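Local coordinates for protein MgGH51 (PDB 6ZPY) that probably hydrolyses terminal alpha-L-arabinofuranose units from arabinose-containing polysaccharides, acting as a family GH51 alpha-L-arabinofuranosidase, at residues M287-G292 with D314-V319; F345-N350 with R378-T383. All blocks are in the same frame, centred on the assembly; numbering follows the deposited sequence.

Interaction 1: residues M287-G292 with D314-V319; sequences MAVWAG and DQINFV
Met287, Ala288 and Val289 pack against Gln315, Ile316 and Val319 in a buried strand-to-helix contact of the parallel beta/alpha barrel, where the end of strand 284-289 meets helix 306-320 on its outer side. The short axes approach to 10.1 Å and run nearly antiparallel, at 154°, as expected when a helix returns the chain after a barrel strand. Gln315 spans the gap. Its side chain is fully extended, CG lying opposite the backbone N (chi1 -178°), which carries the amide straight to the strand. There NE2 donates to Ala288 O at 2.9 Å, from a position tilted out of the carbonyl plane. The same NE2 makes a weak but nearly straight hydrogen bond to Met287 SD at 3.4 Å. At the other end of the amide, OE1 accepts from a water 2.9 Å away, and that water accepts from Trp290 N at 2.7 Å. Donor and acceptor partners on opposite ends of the group therefore fix its flip. A leucine in place of Gln315 would probably leave the water without this acceptor and Ala288 O without this side-chain donor. The apolar share falls to the bent end of Met287, whose methyl CE lies 3.7 Å from Ile316 CG1 while SD passes Val319 CG2 at 3.9 Å. Val289 CG1 completes the seam by lying against the Gln315 amide, 3.8 Å from OE1. Around this seam, Leu271 and Leu275 of helix 271-281 touch Met287 and Val319 respectively, and Val346 of strand 345-348 touches both Val289 and Ile316, so helix 306-320 sits over the groove between strands 284-289 and 345-348.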
loop_
_atom_site.group_PDB
_atom_site.type_symbol
_atom_site.label_atom_id
_atom_site.label_comp_id
_atom_site.label_asym_id
_atom_site.label_seq_id
_atom_site.Cartn_x
_atom_site.Cartn_y
_atom_site.Cartn_z
ATOM N N MET A 287 -1.903 -11.793 5.347
ATOM C CA MET A 287 -2.884 -11.799 4.253
ATOM C C MET A 287 -4.281 -11.880 4.793
ATOM O O MET A 287 -4.563 -12.821 5.575
ATOM C CB MET A 287 -2.622 -12.918 3.270
ATOM C CG MET A 287 -3.526 -12.853 2.064
ATOM S SD MET A 287 -3.122 -14.109 0.828
ATOM C CE MET A 287 -3.658 -15.596 1.675
ATOM N N ALA A 288 -5.167 -10.990 4.391
ATOM C CA ALA A 288 -6.579 -11.093 4.804
ATOM C C ALA A 288 -7.331 -11.965 3.815
ATOM O O ALA A 288 -7.033 -12.009 2.593
ATOM C CB ALA A 288 -7.207 -9.749 4.855
ATOM N N VAL A 289 -8.324 -12.663 4.356
ATOM C CA VAL A 289 -9.359 -13.342 3.561
ATOM C C VAL A 289 -10.706 -12.732 3.900
ATOM O O VAL A 289 -10.984 -12.345 5.046
ATOM C CB VAL A 289 -9.336 -14.864 3.795
ATOM C CG1 VAL A 289 -8.052 -15.474 3.290
ATOM C CG2 VAL A 289 -9.581 -15.261 5.249
ATOM N N TRP A 290 -11.510 -12.664 2.860
ATOM C CA TRP A 290 -12.893 -12.209 2.998
ATOM C C TRP A 290 -13.660 -13.194 3.860
ATOM O O TRP A 290 -13.460 -14.409 3.696
ATOM C CB TRP A 290 -13.484 -12.063 1.606
ATOM C CG TRP A 290 -14.786 -11.335 1.655
ATOM C CD1 TRP A 290 -14.935 -9.984 1.694
ATOM C CD2 TRP A 290 -16.113 -11.883 1.617
ATOM N NE1 TRP A 290 -16.258 -9.655 1.687
ATOM C CE2 TRP A 290 -17.000 -10.800 1.665
ATOM C CE3 TRP A 290 -16.636 -13.178 1.519
ATOM C CZ2 TRP A 290 -18.377 -10.969 1.586
ATOM C CZ3 TRP A 290 -17.997 -13.336 1.432
ATOM C CH2 TRP A 290 -18.860 -12.242 1.476
ATOM N N ALA A 291 -14.491 -12.687 4.733
ATOM C CA ALA A 291 -15.036 -13.504 5.828
ATOM C C ALA A 291 -16.558 -13.494 5.889
ATOM O O ALA A 291 -17.107 -13.773 6.946
ATOM C CB ALA A 291 -14.411 -13.091 7.137
ATOM N N GLY A 292 -17.254 -13.150 4.814
ATOM C CA GLY A 292 -18.708 -13.259 4.755
ATOM C C GLY A 292 -19.419 -11.977 5.118
ATOM O O GLY A 292 -20.669 -12.019 5.256
ATOM N N ASP A 314 -8.587 -21.701 -1.319
ATOM C CA ASP A 314 -7.953 -21.604 -2.663
ATOM C C ASP A 314 -6.897 -20.475 -2.654
ATOM O O ASP A 314 -5.798 -20.674 -3.192
ATOM C CB ASP A 314 -9.021 -21.319 -3.703
ATOM C CG ASP A 314 -10.050 -22.372 -3.960
ATOM O OD1 ASP A 314 -9.840 -23.551 -3.576
ATOM O OD2 ASP A 314 -11.089 -22.012 -4.558
ATOM N N GLN A 315 -7.257 -19.336 -2.098
ATOM C CA GLN A 315 -6.394 -18.151 -2.014
ATOM C C GLN A 315 -5.087 -18.529 -1.313
ATOM O O GLN A 315 -4.005 -18.187 -1.758
ATOM C CB GLN A 315 -7.095 -17.052 -1.248
ATOM C CG GLN A 315 -6.312 -15.748 -1.136
ATOM C CD GLN A 315 -7.100 -14.686 -0.389
ATOM O OE1 GLN A 315 -8.329 -14.688 -0.452
ATOM N NE2 GLN A 315 -6.423 -13.769 0.312
ATOM N N ILE A 316 -5.216 -19.188 -0.169
ATOM C CA ILE A 316 -4.025 -19.578 0.602
ATOM C C ILE A 316 -3.237 -20.643 -0.173
ATOM O O ILE A 316 -1.993 -20.582 -0.206
ATOM C CB ILE A 316 -4.419 -20.025 2.015
ATOM C CG1 ILE A 316 -4.996 -18.856 2.797
ATOM C CG2 ILE A 316 -3.225 -20.623 2.745
ATOM C CD1 ILE A 316 -5.795 -19.281 4.018
ATOM N N ASN A 317 -3.903 -21.600 -0.803
ATOM C CA ASN A 317 -3.202 -22.626 -1.596
ATOM C C ASN A 317 -2.426 -21.978 -2.738
ATOM O O ASN A 317 -1.355 -22.443 -3.085
ATOM C CB ASN A 317 -4.156 -23.675 -2.136
ATOM C CG ASN A 317 -4.349 -24.787 -1.134
ATOM O OD1 ASN A 317 -3.465 -25.057 -0.315
ATOM N ND2 ASN A 317 -5.521 -25.382 -1.205
ATOM N N PHE A 318 -2.966 -20.933 -3.344
ATOM C CA PHE A 318 -2.198 -20.220 -4.386
ATOM C C PHE A 318 -0.861 -19.775 -3.809
ATOM O O PHE A 318 0.179 -19.915 -4.469
ATOM C CB PHE A 318 -2.948 -18.989 -4.888
ATOM C CG PHE A 318 -2.209 -18.278 -5.986
ATOM C CD1 PHE A 318 -2.238 -18.758 -7.267
ATOM C CD2 PHE A 318 -1.385 -17.203 -5.698
ATOM C CE1 PHE A 318 -1.535 -18.107 -8.273
ATOM C CE2 PHE A 318 -0.693 -16.553 -6.717
ATOM C CZ PHE A 318 -0.779 -16.996 -7.984
ATOM N N VAL A 319 -0.875 -19.267 -2.566
ATOM C CA VAL A 319 0.337 -18.739 -1.931
ATOM C C VAL A 319 1.296 -19.877 -1.569
ATOM O O VAL A 319 2.495 -19.753 -1.865
ATOM C CB VAL A 319 0.005 -17.855 -0.717
ATOM C CG1 VAL A 319 1.254 -17.219 -0.140
ATOM C CG2 VAL A 319 -0.980 -16.788 -1.095
HETATM O O HOH W 1 -10.370 -12.875 0.387
#

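Interaction 2: residues F345-N350 with R378-T383; sequences FVEVGN and RFIATT. With AHR (alpha-L-arabinofuranose), chain F.
Val346 and Phe379, like Phe345 with Arg378 and Glu347 with Ile380, are paired in parallel register between adjacent barrel strands. Val346 N donates to Arg378 O at 3.0 Å, Val346 O accepts from Ile380 N at 2.9 Å, and Val348 N meets Ile380 O almost head-on, the angle at the hydrogen being 177°. On the side facing helix 359-373, Val346 CB lies 3.7 Å from Phe379 CE1, the two side chains running side by side. On the other side of the sheet, Phe345 CD1 rests 3.9 Å from Arg378 CB, and Thr382 CG2 comes within 3.4 Å of Glu347 OE2. This methyl contact is not what binds the carboxylate: Glu347 OE1 forms a salt bridge with Arg226. Thr382 OG1, in turn, is hydrogen-bonded to Asp352. Past the strand end, Asn350 ND2 donates to O2 of the bound arabinofuranose at 3.0 Å and also bonds Glu234, while OD1 accepts from Arg226; partners at both ends fix the amide. Backbone bonds and apolar packing thus join the strands of this beta-alpha-beta unit, whereas Asn350 binds sugar and Glu347, linked to it through Arg226, is consistent with a second-shell role.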
loop_
_atom_site.group_PDB
_atom_site.type_symbol
_atom_site.label_atom_id
_atom_site.label_comp_id
_atom_site.label_asym_id
_atom_site.label_seq_id
_atom_site.Cartn_x
_atom_site.Cartn_y
_atom_site.Cartn_z
ATOM N N PHE A 345 0.609 -15.787 8.647
ATOM C CA PHE A 345 -0.465 -15.037 9.313
ATOM C C PHE A 345 -1.568 -14.783 8.310
ATOM O O PHE A 345 -1.332 -14.228 7.230
ATOM C CB PHE A 345 0.055 -13.689 9.789
ATOM C CG PHE A 345 1.192 -13.782 10.752
ATOM C CD1 PHE A 345 0.978 -14.225 12.054
ATOM C CD2 PHE A 345 2.476 -13.560 10.340
ATOM C CE1 PHE A 345 2.040 -14.294 12.935
ATOM C CE2 PHE A 345 3.543 -13.643 11.205
ATOM C CZ PHE A 345 3.320 -14.024 12.502
ATOM N N VAL A 346 -2.793 -15.082 8.684
ATOM C CA VAL A 346 -3.986 -14.810 7.874
ATOM C C VAL A 346 -4.994 -14.101 8.751
ATOM O O VAL A 346 -5.223 -14.540 9.892
ATOM C CB VAL A 346 -4.570 -16.070 7.230
ATOM C CG1 VAL A 346 -5.983 -15.812 6.687
ATOM C CG2 VAL A 346 -3.685 -16.588 6.135
ATOM N N GLU A 347 -5.521 -12.998 8.223
ATOM C CA GLU A 347 -6.500 -12.199 8.949
ATOM C C GLU A 347 -7.885 -12.529 8.415
ATOM O O GLU A 347 -8.088 -12.580 7.225
ATOM C CB GLU A 347 -6.189 -10.723 8.817
ATOM C CG GLU A 347 -7.068 -9.837 9.662
ATOM C CD GLU A 347 -6.525 -8.448 9.916
ATOM O OE1 GLU A 347 -5.380 -8.164 9.456
ATOM O OE2 GLU A 347 -7.189 -7.679 10.638
ATOM N N VAL A 348 -8.811 -12.818 9.317
ATOM C CA VAL A 348 -10.145 -13.276 8.932
ATOM C C VAL A 348 -11.102 -12.078 8.917
ATOM O O VAL A 348 -11.629 -11.671 9.907
ATOM C CB VAL A 348 -10.606 -14.397 9.896
ATOM C CG1 VAL A 348 -11.992 -14.880 9.463
ATOM C CG2 VAL A 348 -9.612 -15.548 9.864
ATOM N N GLY A 349 -11.264 -11.517 7.727
ATOM C CA GLY A 349 -12.097 -10.323 7.508
ATOM C C GLY A 349 -11.337 -9.063 7.772
ATOM O O GLY A 349 -10.116 -9.062 7.826
ATOM N N ASN A 350 -12.089 -7.997 7.874
ATOM C CA ASN A 350 -11.587 -6.690 8.282
ATOM C C ASN A 350 -12.620 -6.009 9.165
ATOM O O ASN A 350 -13.800 -5.932 8.777
ATOM C CB ASN A 350 -11.402 -5.809 7.027
ATOM C CG ASN A 350 -10.871 -4.441 7.385
ATOM O OD1 ASN A 350 -9.762 -4.321 7.934
ATOM N ND2 ASN A 350 -11.661 -3.408 7.119
ATOM N N ARG A 378 -1.197 -18.757 11.691
ATOM C CA ARG A 378 -1.829 -18.109 12.857
ATOM C C ARG A 378 -2.930 -17.211 12.313
ATOM O O ARG A 378 -2.664 -16.334 11.448
ATOM C CB ARG A 378 -0.780 -17.322 13.631
ATOM C CG ARG A 378 -1.247 -16.945 15.022
ATOM C CD ARG A 378 -0.210 -16.102 15.711
ATOM N NE ARG A 378 -0.523 -15.940 17.113
ATOM C CZ ARG A 378 0.044 -16.604 18.117
ATOM N NH1 ARG A 378 0.972 -17.521 17.923
ATOM N NH2 ARG A 378 -0.350 -16.307 19.322
ATOM N N PHE A 379 -4.140 -17.437 12.770
ATOM C CA PHE A 379 -5.318 -16.692 12.309
ATOM C C PHE A 379 -5.608 -15.549 13.267
ATOM O O PHE A 379 -5.644 -15.707 14.483
ATOM C CB PHE A 379 -6.493 -17.662 12.127
ATOM C CG PHE A 379 -6.208 -18.612 11.004
ATOM C CD1 PHE A 379 -6.411 -18.236 9.691
ATOM C CD2 PHE A 379 -5.667 -19.870 11.243
ATOM C CE1 PHE A 379 -6.135 -19.090 8.636
ATOM C CE2 PHE A 379 -5.357 -20.702 10.189
ATOM C CZ PHE A 379 -5.588 -20.318 8.891
ATOM N N ILE A 380 -5.903 -14.398 12.667
ATOM C CA ILE A 380 -6.079 -13.118 13.399
ATOM C C ILE A 380 -7.547 -12.739 13.301
ATOM O O ILE A 380 -8.093 -12.592 12.186
ATOM C CB ILE A 380 -5.186 -12.020 12.830
ATOM C CG1 ILE A 380 -3.727 -12.456 12.746
ATOM C CG2 ILE A 380 -5.359 -10.706 13.572
ATOM C CD1 ILE A 380 -2.911 -11.599 11.835
ATOM N N ALA A 381 -8.143 -12.548 14.453
ATOM C CA ALA A 381 -9.521 -12.075 14.595
ATOM C C ALA A 381 -9.571 -10.555 14.521
ATOM O O ALA A 381 -8.636 -9.868 14.958
ATOM C CB ALA A 381 -10.094 -12.564 15.929
ATOM N N THR A 382 -10.700 -10.057 14.037
ATOM C CA THR A 382 -10.854 -8.626 13.793
ATOM C C THR A 382 -11.905 -7.913 14.603
ATOM O O THR A 382 -12.043 -6.689 14.486
ATOM C CB THR A 382 -11.147 -8.385 12.312
ATOM O OG1 THR A 382 -12.458 -8.867 12.081
ATOM C CG2 THR A 382 -10.136 -9.072 11.428
ATOM N N THR A 383 -12.668 -8.627 15.407
ATOM C CA THR A 383 -13.586 -8.032 16.404
ATOM C C THR A 383 -12.755 -7.367 17.495
ATOM O O THR A 383 -11.536 -7.604 17.600
ATOM C CB THR A 383 -14.560 -9.086 16.911
ATOM O OG1 THR A 383 -13.861 -10.309 17.057
ATOM C CG2 THR A 383 -15.727 -9.281 15.993
HETATM O O5 AHR F . -7.133 3.025 6.787
HETATM C C5 AHR F . -8.479 3.392 6.314
HETATM C C4 AHR F . -9.672 2.548 6.825
HETATM O O4 AHR F . -9.720 2.536 8.282
HETATM C C3 AHR F . -9.543 1.080 6.537
HETATM O O3 AHR F . -9.884 0.632 5.244
HETATM C C2 AHR F . -10.459 0.416 7.636
HETATM O O2 AHR F . -10.072 -0.960 7.788
HETATM C C1 AHR F . -10.381 1.373 8.842
HETATM O O1 AHR F . -11.781 1.745 9.003
#

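Interactions 1 and 2 share one sheet and have centres 11 Å apart. Strand 284-289, packed against helix 306-320 in interaction 1, pairs directly with strand 345-348 of interaction 2: Met287 O to Glu347 N and Val289 O to Gly349 N are both 2.8 Å, probable hydrogen bonds. Val346 packs on Val289 as well, so the two contacts are continuous on the outer face of the barrel. Only interaction 2 reaches the arabinofuranose, through Asn350; the side chain of Ala288 in interaction 1 is about 10 Å from the sugar. Glu351 and Glu429 also bind this sugar, consistent with the active site of a clan GH-A glycosidase.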